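Local coordinates for erythromycin dehydratase (Saccharopolyspora erythraea, PDB 3EL6), which probably catalyses the removal of water from a beta-hydroxyacyl intermediate, as the dehydratase domain of the polyketide synthase that assembles the erythromycin precursor, at residues A[36-41]-A[218-223]; A[52-57]-A[118-123]; A[197-202]-A[212-217]. One frame throughout, in Å; residues are numbered along the deposited sequence.

Interaction 1. Residues A[36-41]-A[218-223]; sequences EHPLLL and ADEEGY
A chi1 of -171° swings the imidazole of His37 out on the side away from its own amide nitrogen, toward Tyr223, whose CG is set opposite its carbonyl carbon (chi1 -65°). The two rings meet where loops of the two halves of the double hotdog fold pack on each other: 36-41 leads into the strand 40-45, while the loop 218-223 runs toward the helix 227-235. Tyr223 presents an edge to the face of His37 in an offset T-shaped stack, with ring centroids 5.1 Å apart and planes at 85°. The closest ring atoms are His37 NE2 and Tyr223 CD1, 3.6 Å apart.

A type I beta turn from His37 to Leu40 shapes the first segment, closed by the backbone bond from Leu40 N to His37 O. The His37 side chain takes part as well, for Leu39 N donates to His37 ND1 at 3.0 Å and helps fix the rotation of the ring. The other nitrogen, NE2, is hydrogen-bonded to Asp84 on the helix 79-93, which leaves the imidazole held at both nitrogens while Tyr223 packs against it.

His37 and Gly222 bring their CA atoms to 4.8 Å, and no hydrogen bond joins the two segments. Gly222, with no side chain, lets its backbone lie close against the proline, Pro38 CD 3.5 Å from Gly222 C. Glu220 bends at chi2 and flanks the proline with its CB and carboxylate. Leu39 adds a looser apolar touch near the phenol end of Tyr223. Pro38 itself sits squarely over the tyrosine in a CH-pi contact, Pro38 CG lying nearly along the ring normal and 3.6 Å from the centroid of the Tyr223 ring.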
loop_
_atom_site.group_PDB
_atom_site.type_symbol
_atom_site.label_atom_id
_atom_site.label_comp_id
_atom_site.label_asym_id
_atom_site.label_seq_id
_atom_site.Cartn_x
_atom_site.Cartn_y
_atom_site.Cartn_z
ATOM N N GLU A 36 -11.741 -3.811 10.435
ATOM C CA GLU A 36 -12.847 -3.887 11.363
ATOM C C GLU A 36 -13.603 -2.546 11.447
ATOM O O GLU A 36 -14.785 -2.473 11.830
ATOM C CB GLU A 36 -12.287 -4.245 12.733
ATOM C CG GLU A 36 -11.923 -5.704 12.893
ATOM C CD GLU A 36 -13.154 -6.586 13.081
ATOM O OE1 GLU A 36 -13.933 -6.780 12.099
ATOM O OE2 GLU A 36 -13.342 -7.087 14.227
ATOM N N HIS A 37 -12.939 -1.465 11.091
ATOM C CA HIS A 37 -13.596 -0.164 11.214
ATOM C C HIS A 37 -14.801 -0.108 10.288
ATOM O O HIS A 37 -14.724 -0.498 9.149
ATOM C CB HIS A 37 -12.609 0.912 10.808
ATOM C CG HIS A 37 -13.075 2.294 11.078
ATOM N ND1 HIS A 37 -13.921 2.963 10.236
ATOM C CD2 HIS A 37 -12.729 3.168 12.045
ATOM C CE1 HIS A 37 -14.129 4.180 10.703
ATOM N NE2 HIS A 37 -13.407 4.333 11.796
ATOM N N PRO A 38 -15.922 0.420 10.761
ATOM C CA PRO A 38 -17.133 0.464 9.902
ATOM C C PRO A 38 -16.969 1.108 8.512
ATOM O O PRO A 38 -17.722 0.741 7.585
ATOM C CB PRO A 38 -18.112 1.329 10.715
ATOM C CG PRO A 38 -17.653 1.213 12.127
ATOM C CD PRO A 38 -16.141 1.011 12.091
ATOM N N LEU A 39 -16.061 2.079 8.368
ATOM C CA LEU A 39 -15.878 2.787 7.097
ATOM C C LEU A 39 -14.756 2.173 6.229
ATOM O O LEU A 39 -14.605 2.521 5.058
ATOM C CB LEU A 39 -15.726 4.303 7.289
ATOM C CG LEU A 39 -16.768 4.938 8.202
ATOM C CD1 LEU A 39 -16.483 6.446 8.381
ATOM C CD2 LEU A 39 -18.202 4.700 7.656
ATOM N N LEU A 40 -14.032 1.216 6.768
ATOM C CA LEU A 40 -12.889 0.666 6.033
ATOM C C LEU A 40 -13.229 -0.681 5.437
ATOM O O LEU A 40 -14.123 -1.392 5.939
ATOM C CB LEU A 40 -11.639 0.529 6.906
ATOM C CG LEU A 40 -11.114 1.889 7.345
ATOM C CD1 LEU A 40 -9.880 1.681 8.233
ATOM C CD2 LEU A 40 -10.831 2.789 6.077
ATOM N N LEU A 41 -12.509 -1.019 4.373
ATOM C CA LEU A 41 -12.770 -2.232 3.624
ATOM C C LEU A 41 -11.586 -3.186 3.701
ATOM O O LEU A 41 -11.757 -4.371 4.025
ATOM C CB LEU A 41 -13.040 -1.861 2.150
ATOM C CG LEU A 41 -14.349 -1.084 1.911
ATOM C CD1 LEU A 41 -14.297 -0.445 0.496
ATOM C CD2 LEU A 41 -15.528 -2.019 2.137
ATOM N N ALA A 218 -25.703 4.337 20.836
ATOM C CA ALA A 218 -24.804 3.259 20.336
ATOM C C ALA A 218 -25.261 2.659 18.990
ATOM O O ALA A 218 -26.445 2.413 18.777
ATOM C CB ALA A 218 -24.630 2.186 21.395
ATOM N N ASP A 219 -24.358 2.468 18.041
ATOM C CA ASP A 219 -24.780 1.722 16.848
ATOM C C ASP A 219 -23.732 0.745 16.303
ATOM O O ASP A 219 -23.677 -0.410 16.735
ATOM C CB ASP A 219 -25.328 2.613 15.733
ATOM C CG ASP A 219 -25.997 1.803 14.643
ATOM O OD1 ASP A 219 -25.265 1.123 13.890
ATOM O OD2 ASP A 219 -27.244 1.806 14.546
ATOM N N GLU A 220 -22.928 1.209 15.346
ATOM C CA GLU A 220 -21.814 0.408 14.826
ATOM C C GLU A 220 -20.695 0.304 15.868
ATOM O O GLU A 220 -20.278 1.300 16.450
ATOM C CB GLU A 220 -21.235 1.071 13.579
ATOM C CG GLU A 220 -22.034 0.890 12.321
ATOM C CD GLU A 220 -21.562 -0.313 11.543
ATOM O OE1 GLU A 220 -21.845 -0.376 10.316
ATOM O OE2 GLU A 220 -20.900 -1.186 12.165
ATOM N N GLU A 221 -20.176 -0.888 16.112
ATOM C CA GLU A 221 -18.955 -0.901 16.886
ATOM C C GLU A 221 -17.775 -0.833 15.897
ATOM O O GLU A 221 -17.899 -1.097 14.679
ATOM C CB GLU A 221 -18.874 -2.126 17.823
ATOM C CG GLU A 221 -17.593 -2.190 18.792
ATOM C CD GLU A 221 -17.270 -0.889 19.642
ATOM O OE1 GLU A 221 -16.749 0.110 19.095
ATOM O OE2 GLU A 221 -17.474 -0.909 20.877
ATOM N N GLY A 222 -16.623 -0.500 16.422
ATOM C CA GLY A 222 -15.447 -0.620 15.600
ATOM C C GLY A 222 -14.857 0.727 15.296
ATOM O O GLY A 222 -13.734 0.780 14.809
ATOM N N TYR A 223 -15.551 1.810 15.644
ATOM C CA TYR A 223 -14.910 3.141 15.550
ATOM C C TYR A 223 -13.824 3.290 16.621
ATOM O O TYR A 223 -13.924 2.679 17.692
ATOM C CB TYR A 223 -15.887 4.308 15.682
ATOM C CG TYR A 223 -16.898 4.398 14.574
ATOM C CD1 TYR A 223 -16.557 4.927 13.355
ATOM C CD2 TYR A 223 -18.210 3.962 14.760
ATOM C CE1 TYR A 223 -17.467 5.021 12.313
ATOM C CE2 TYR A 223 -19.136 4.056 13.706
ATOM C CZ TYR A 223 -18.748 4.583 12.515
ATOM O OH TYR A 223 -19.650 4.697 11.492
#

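Interaction 2. Residues A[52-57]-A[118-123]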
loop_
_atom_site.group_PDB
_atom_site.type_symbol
_atom_site.label_atom_id
_atom_site.label_comp_id
_atom_site.label_asym_id
_atom_site.label_seq_id
_atom_site.Cartn_x
_atom_site.Cartn_y
_atom_site.Cartn_z
ATOM N N ALA A 52 1.411 1.219 5.912
ATOM C CA ALA A 52 0.264 0.500 5.500
ATOM C C ALA A 52 -0.627 1.372 4.650
ATOM O O ALA A 52 -0.555 2.595 4.756
ATOM C CB ALA A 52 -0.498 -0.024 6.711
ATOM N N VAL A 53 -1.454 0.749 3.801
ATOM C CA VAL A 53 -2.474 1.487 3.050
ATOM C C VAL A 53 -3.867 0.927 3.378
ATOM O O VAL A 53 -4.060 -0.288 3.423
ATOM C CB VAL A 53 -2.245 1.414 1.504
ATOM C CG1 VAL A 53 -3.267 2.300 0.750
ATOM C CG2 VAL A 53 -0.798 1.827 1.187
ATOM N N PHE A 54 -4.806 1.827 3.613
ATOM C CA PHE A 54 -6.183 1.454 4.056
ATOM C C PHE A 54 -7.169 1.960 3.048
ATOM O O PHE A 54 -7.030 3.125 2.616
ATOM C CB PHE A 54 -6.485 2.132 5.438
ATOM C CG PHE A 54 -5.513 1.738 6.516
ATOM C CD1 PHE A 54 -4.345 2.488 6.751
ATOM C CD2 PHE A 54 -5.767 0.592 7.314
ATOM C CE1 PHE A 54 -3.415 2.102 7.749
ATOM C CE2 PHE A 54 -4.832 0.208 8.324
ATOM C CZ PHE A 54 -3.667 0.973 8.541
ATOM N N THR A 55 -8.156 1.142 2.662
ATOM C CA THR A 55 -9.203 1.682 1.778
ATOM C C THR A 55 -10.603 1.538 2.411
ATOM O O THR A 55 -10.823 0.653 3.234
ATOM C CB THR A 55 -9.066 1.161 0.342
ATOM O OG1 THR A 55 -7.649 1.189 -0.010
ATOM C CG2 THR A 55 -9.879 2.057 -0.700
ATOM N N GLY A 56 -11.472 2.482 2.107
ATOM C CA GLY A 56 -12.844 2.463 2.658
ATOM C C GLY A 56 -13.774 3.267 1.772
ATOM O O GLY A 56 -13.402 3.710 0.663
ATOM N N ARG A 57 -14.996 3.478 2.246
ATOM C CA ARG A 57 -16.023 4.079 1.411
ATOM C C ARG A 57 -17.006 4.646 2.375
ATOM O O ARG A 57 -17.232 4.024 3.396
ATOM C CB ARG A 57 -16.682 2.982 0.597
ATOM C CG ARG A 57 -17.552 3.486 -0.540
ATOM C CD ARG A 57 -17.877 2.305 -1.558
ATOM N NE ARG A 57 -16.701 1.917 -2.377
ATOM C CZ ARG A 57 -16.249 0.668 -2.597
ATOM N NH1 ARG A 57 -16.860 -0.387 -2.074
ATOM N NH2 ARG A 57 -15.163 0.464 -3.342
ATOM N N MET A 118 -6.235 5.914 3.020
ATOM C CA MET A 118 -5.269 6.469 3.944
ATOM C C MET A 118 -3.945 5.749 3.719
ATOM O O MET A 118 -3.949 4.551 3.523
ATOM C CB MET A 118 -5.693 6.253 5.411
ATOM C CG MET A 118 -6.840 7.104 5.846
ATOM S SD MET A 118 -6.995 6.769 7.589
ATOM C CE MET A 118 -7.621 5.074 7.604
ATOM N N SER A 119 -2.850 6.496 3.650
ATOM C CA SER A 119 -1.513 5.911 3.482
ATOM C C SER A 119 -0.675 6.316 4.661
ATOM O O SER A 119 -0.590 7.505 4.953
ATOM C CB SER A 119 -0.794 6.471 2.226
ATOM O OG SER A 119 -1.682 6.456 1.114
ATOM N N VAL A 120 -0.043 5.331 5.299
ATOM C CA VAL A 120 0.901 5.591 6.396
ATOM C C VAL A 120 2.321 5.222 5.918
ATOM O O VAL A 120 2.542 4.114 5.434
ATOM C CB VAL A 120 0.527 4.773 7.608
ATOM C CG1 VAL A 120 1.583 4.964 8.762
ATOM C CG2 VAL A 120 -0.895 5.238 8.106
ATOM N N GLY A 121 3.253 6.138 6.028
ATOM C CA GLY A 121 4.580 5.904 5.416
ATOM C C GLY A 121 5.586 5.395 6.387
ATOM O O GLY A 121 5.240 4.930 7.476
ATOM N N ALA A 122 6.863 5.546 6.018
ATOM C CA ALA A 122 7.997 5.007 6.785
ATOM C C ALA A 122 8.232 5.872 8.017
ATOM O O ALA A 122 7.915 7.055 8.009
ATOM C CB ALA A 122 9.269 5.060 5.876
ATOM N N PRO A 123 8.802 5.300 9.068
ATOM C CA PRO A 123 9.082 6.062 10.288
ATOM C C PRO A 123 10.224 7.035 10.103
ATOM O O PRO A 123 11.172 6.753 9.346
ATOM C CB PRO A 123 9.372 4.973 11.321
ATOM C CG PRO A 123 9.943 3.826 10.489
ATOM C CD PRO A 123 9.140 3.869 9.180
#
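Adjacent antiparallel strands of the N-terminal hotdog make this contact: 52-57 and 118-123 run at 172° to each other, and Ala52, Val53 and Phe54 pair with Val120, Ser119 and Met118. Ala52 with Val120 and Phe54 with Met118 are hydrogen-bonded pairs, separated by the non-hydrogen-bonded pair of Val53 with Ser119.

Four backbone bonds hold the ladder. Val120 N to Ala52 O, at 2.8 Å, is nearly straight (172°), whereas its return bond from Ala52 N to Val120 O is longer at 3.1 Å. Phe54 and Met118 exchange a matched pair of bonds, and Met118 O also receives a CA-H...O contact from Val53 CA at 3.4 Å.

The side chains of Ala52, Phe54, Met118 and Val120 share one face of the sheet. Met118 bends at chi3 (-70°), which folds its methyl back toward its cross-strand neighbour: Met118 CE lies 3.8 Å from Phe54 CB. The phenylalanine ring reaches diagonally to Val120, of the next pair on the same face, and meets it at the ring edge, with Phe54 CE1 and Val120 CG2 4.0 Å apart. Leu85 and Ala89 of the helix 79-93 pack on Met118, and Ala89 also touches Phe54. On the other face, Val53 and Ser119 both pack on Val46 of the second subunit, placing that side of the ladder at the dimer interface. A curved antiparallel sheet with one face wrapped around a long central helix is the hallmark of the hotdog fold.

Interaction 3. Residues A[197-202]-A[212-217]; sequences FQALRA and AEVSIA
Arg201 grips a single backbone oxygen with two nitrogens, Arg201 NH2 reaching Ser215 O at 2.9 Å and Arg201 NE reaching the same atom at 3.2 Å. The oxygen lies in the guanidinium plane, at the side-on edge of the group, while both donors approach it from the same face of its own carbonyl plane. A bend at chi2 (-62°) brings the arginine chain back along the neighbouring strand, and Arg201 CG passes 3.4 Å from Ser215 OG.

The backbone takes part too. Arg201 N donates to Glu213 O at 2.8 Å, and Ala202 N adds a weak bond to that same acceptor, so two successive residues face one partner in a classic beta bulge. Glu213 N returns a bond to Ala202 O at 2.9 Å. Before the bulge, Leu200 and Val214 form a non-hydrogen-bonded pair; beyond it the register has moved by one residue. The short strand axes make an angle of 135°, well away from strictly antiparallel. At the loop end, Ser215 N binds Ala199 O, which also accepts a CA-H...O contact from Val214 CA.

Leu200 and Val214 lie side by side and point the same way, Leu200 CD2 3.8 Å from Val214 CG2, while Ala199 CB rests at 3.9 Å from Ile216 CG2. Over the opposite face, Ala202 CB touches the carboxylate of Glu213, whose OE2 is hydrogen-bonded to the indole of Trp169.

Phe197 meets His69 and Asp231, residues at positions consistent with the dehydratase signature motifs, so the contact probably borders the active site. In the hairpin 200-206/209-215, Ala232 of the helix 227-235 packs on Ala199 and Val214, and the strand 266-273 continues the sheet beyond 209-215.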
loop_
_atom_site.group_PDB
_atom_site.type_symbol
_atom_site.label_atom_id
_atom_site.label_comp_id
_atom_site.label_asym_id
_atom_site.label_seq_id
_atom_site.Cartn_x
_atom_site.Cartn_y
_atom_site.Cartn_z
ATOM N N PHE A 197 -26.626 14.723 15.047
ATOM C CA PHE A 197 -25.525 15.574 15.475
ATOM C C PHE A 197 -25.853 16.514 16.624
ATOM O O PHE A 197 -24.961 17.233 17.089
ATOM C CB PHE A 197 -25.032 16.430 14.304
ATOM C CG PHE A 197 -24.113 15.679 13.374
ATOM C CD1 PHE A 197 -22.729 15.757 13.531
ATOM C CD2 PHE A 197 -24.618 14.856 12.385
ATOM C CE1 PHE A 197 -21.852 15.030 12.685
ATOM C CE2 PHE A 197 -23.757 14.117 11.535
ATOM C CZ PHE A 197 -22.371 14.213 11.692
ATOM N N GLN A 198 -27.119 16.506 17.078
ATOM C CA GLN A 198 -27.524 17.400 18.162
ATOM C C GLN A 198 -27.172 16.729 19.478
ATOM O O GLN A 198 -28.030 16.445 20.332
ATOM C CB GLN A 198 -29.019 17.693 18.005
ATOM C CG GLN A 198 -29.267 18.438 16.738
ATOM C CD GLN A 198 -30.722 18.754 16.515
ATOM O OE1 GLN A 198 -31.535 18.559 17.426
ATOM N NE2 GLN A 198 -31.068 19.201 15.308
ATOM N N ALA A 199 -25.874 16.521 19.711
ATOM C CA ALA A 199 -25.433 15.629 20.766
ATOM C C ALA A 199 -24.934 16.373 22.014
ATOM O O ALA A 199 -24.503 15.732 22.952
ATOM C CB ALA A 199 -24.299 14.681 20.247
ATOM N N LEU A 200 -24.965 17.701 22.001
ATOM C CA LEU A 200 -24.701 18.472 23.252
ATOM C C LEU A 200 -25.933 18.327 24.156
ATOM O O LEU A 200 -27.000 18.802 23.780
ATOM C CB LEU A 200 -24.450 19.936 22.898
ATOM C CG LEU A 200 -23.162 20.208 22.128
ATOM C CD1 LEU A 200 -23.147 21.717 21.704
ATOM C CD2 LEU A 200 -21.928 19.957 22.983
ATOM N N ARG A 201 -25.833 17.564 25.232
ATOM C CA ARG A 201 -27.018 17.229 26.061
ATOM C C ARG A 201 -27.147 18.238 27.251
ATOM O O ARG A 201 -28.263 18.523 27.752
ATOM C CB ARG A 201 -26.923 15.819 26.604
ATOM C CG ARG A 201 -26.810 14.704 25.534
ATOM C CD ARG A 201 -28.062 14.612 24.584
ATOM N NE ARG A 201 -27.663 13.799 23.414
ATOM C CZ ARG A 201 -28.326 13.710 22.273
ATOM N NH1 ARG A 201 -29.548 14.237 22.171
ATOM N NH2 ARG A 201 -27.790 13.041 21.249
ATOM N N ALA A 202 -26.007 18.738 27.728
ATOM C CA ALA A 202 -26.005 19.743 28.830
ATOM C C ALA A 202 -24.684 20.498 28.793
ATOM O O ALA A 202 -23.688 19.944 28.297
ATOM C CB ALA A 202 -26.150 19.011 30.182
ATOM N N ALA A 212 -19.295 20.002 29.207
ATOM C CA ALA A 212 -20.534 19.591 28.471
ATOM C C ALA A 212 -20.719 18.094 28.657
ATOM O O ALA A 212 -19.756 17.381 28.843
ATOM C CB ALA A 212 -20.436 19.952 26.975
ATOM N N GLU A 213 -21.970 17.607 28.618
ATOM C CA GLU A 213 -22.253 16.189 28.546
ATOM C C GLU A 213 -22.626 15.979 27.080
ATOM O O GLU A 213 -23.463 16.707 26.548
ATOM C CB GLU A 213 -23.466 15.862 29.426
ATOM C CG GLU A 213 -23.071 15.842 30.934
ATOM C CD GLU A 213 -24.255 15.655 31.857
ATOM O OE1 GLU A 213 -25.427 15.536 31.366
ATOM O OE2 GLU A 213 -23.996 15.645 33.086
ATOM N N VAL A 214 -22.028 14.964 26.450
ATOM C CA VAL A 214 -22.193 14.773 25.014
ATOM C C VAL A 214 -22.439 13.272 24.840
ATOM O O VAL A 214 -21.724 12.473 25.396
ATOM C CB VAL A 214 -20.932 15.200 24.281
ATOM C CG1 VAL A 214 -21.127 14.889 22.836
ATOM C CG2 VAL A 214 -20.661 16.710 24.465
ATOM N N SER A 215 -23.457 12.865 24.076
ATOM C CA SER A 215 -23.742 11.431 23.928
ATOM C C SER A 215 -24.580 11.223 22.655
ATOM O O SER A 215 -25.246 12.144 22.185
ATOM C CB SER A 215 -24.503 10.810 25.117
ATOM O OG SER A 215 -25.764 11.491 25.291
ATOM N N ILE A 216 -24.450 10.025 22.092
ATOM C CA ILE A 216 -25.191 9.621 20.933
ATOM C C ILE A 216 -25.749 8.247 21.258
ATOM O O ILE A 216 -25.393 7.615 22.244
ATOM C CB ILE A 216 -24.278 9.535 19.666
ATOM C CG1 ILE A 216 -23.134 8.537 19.896
ATOM C CG2 ILE A 216 -23.762 10.939 19.303
ATOM C CD1 ILE A 216 -22.409 8.189 18.566
ATOM N N ALA A 217 -26.653 7.740 20.427
ATOM C CA ALA A 217 -27.068 6.380 20.631
ATOM C C ALA A 217 -26.040 5.362 20.064
ATOM O O ALA A 217 -25.625 5.472 18.917
ATOM C CB ALA A 217 -28.436 6.154 20.006
#

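Overall arrangement
The three contacts trace the double hotdog from one half to the other. Interaction 2 lies in the N-terminal hotdog and interaction 3 in the C-terminal one, their centres about 31 Å apart on opposite sides of the chain's centre; interaction 1 spans the halves, about 17 Å from interaction 2 and 20 Å from interaction 3, centre to centre. Interactions 1 and 2 touch through neighbouring strands, Leu41 N approaching Thr55 O at 2.6 Å, a probable hydrogen bond. The segment 212-217 runs on into 218-223, linking interactions 3 and 1 along the chain without any other touch. Of the three, interaction 3 reaches the probable active site, through Phe197 beside His69.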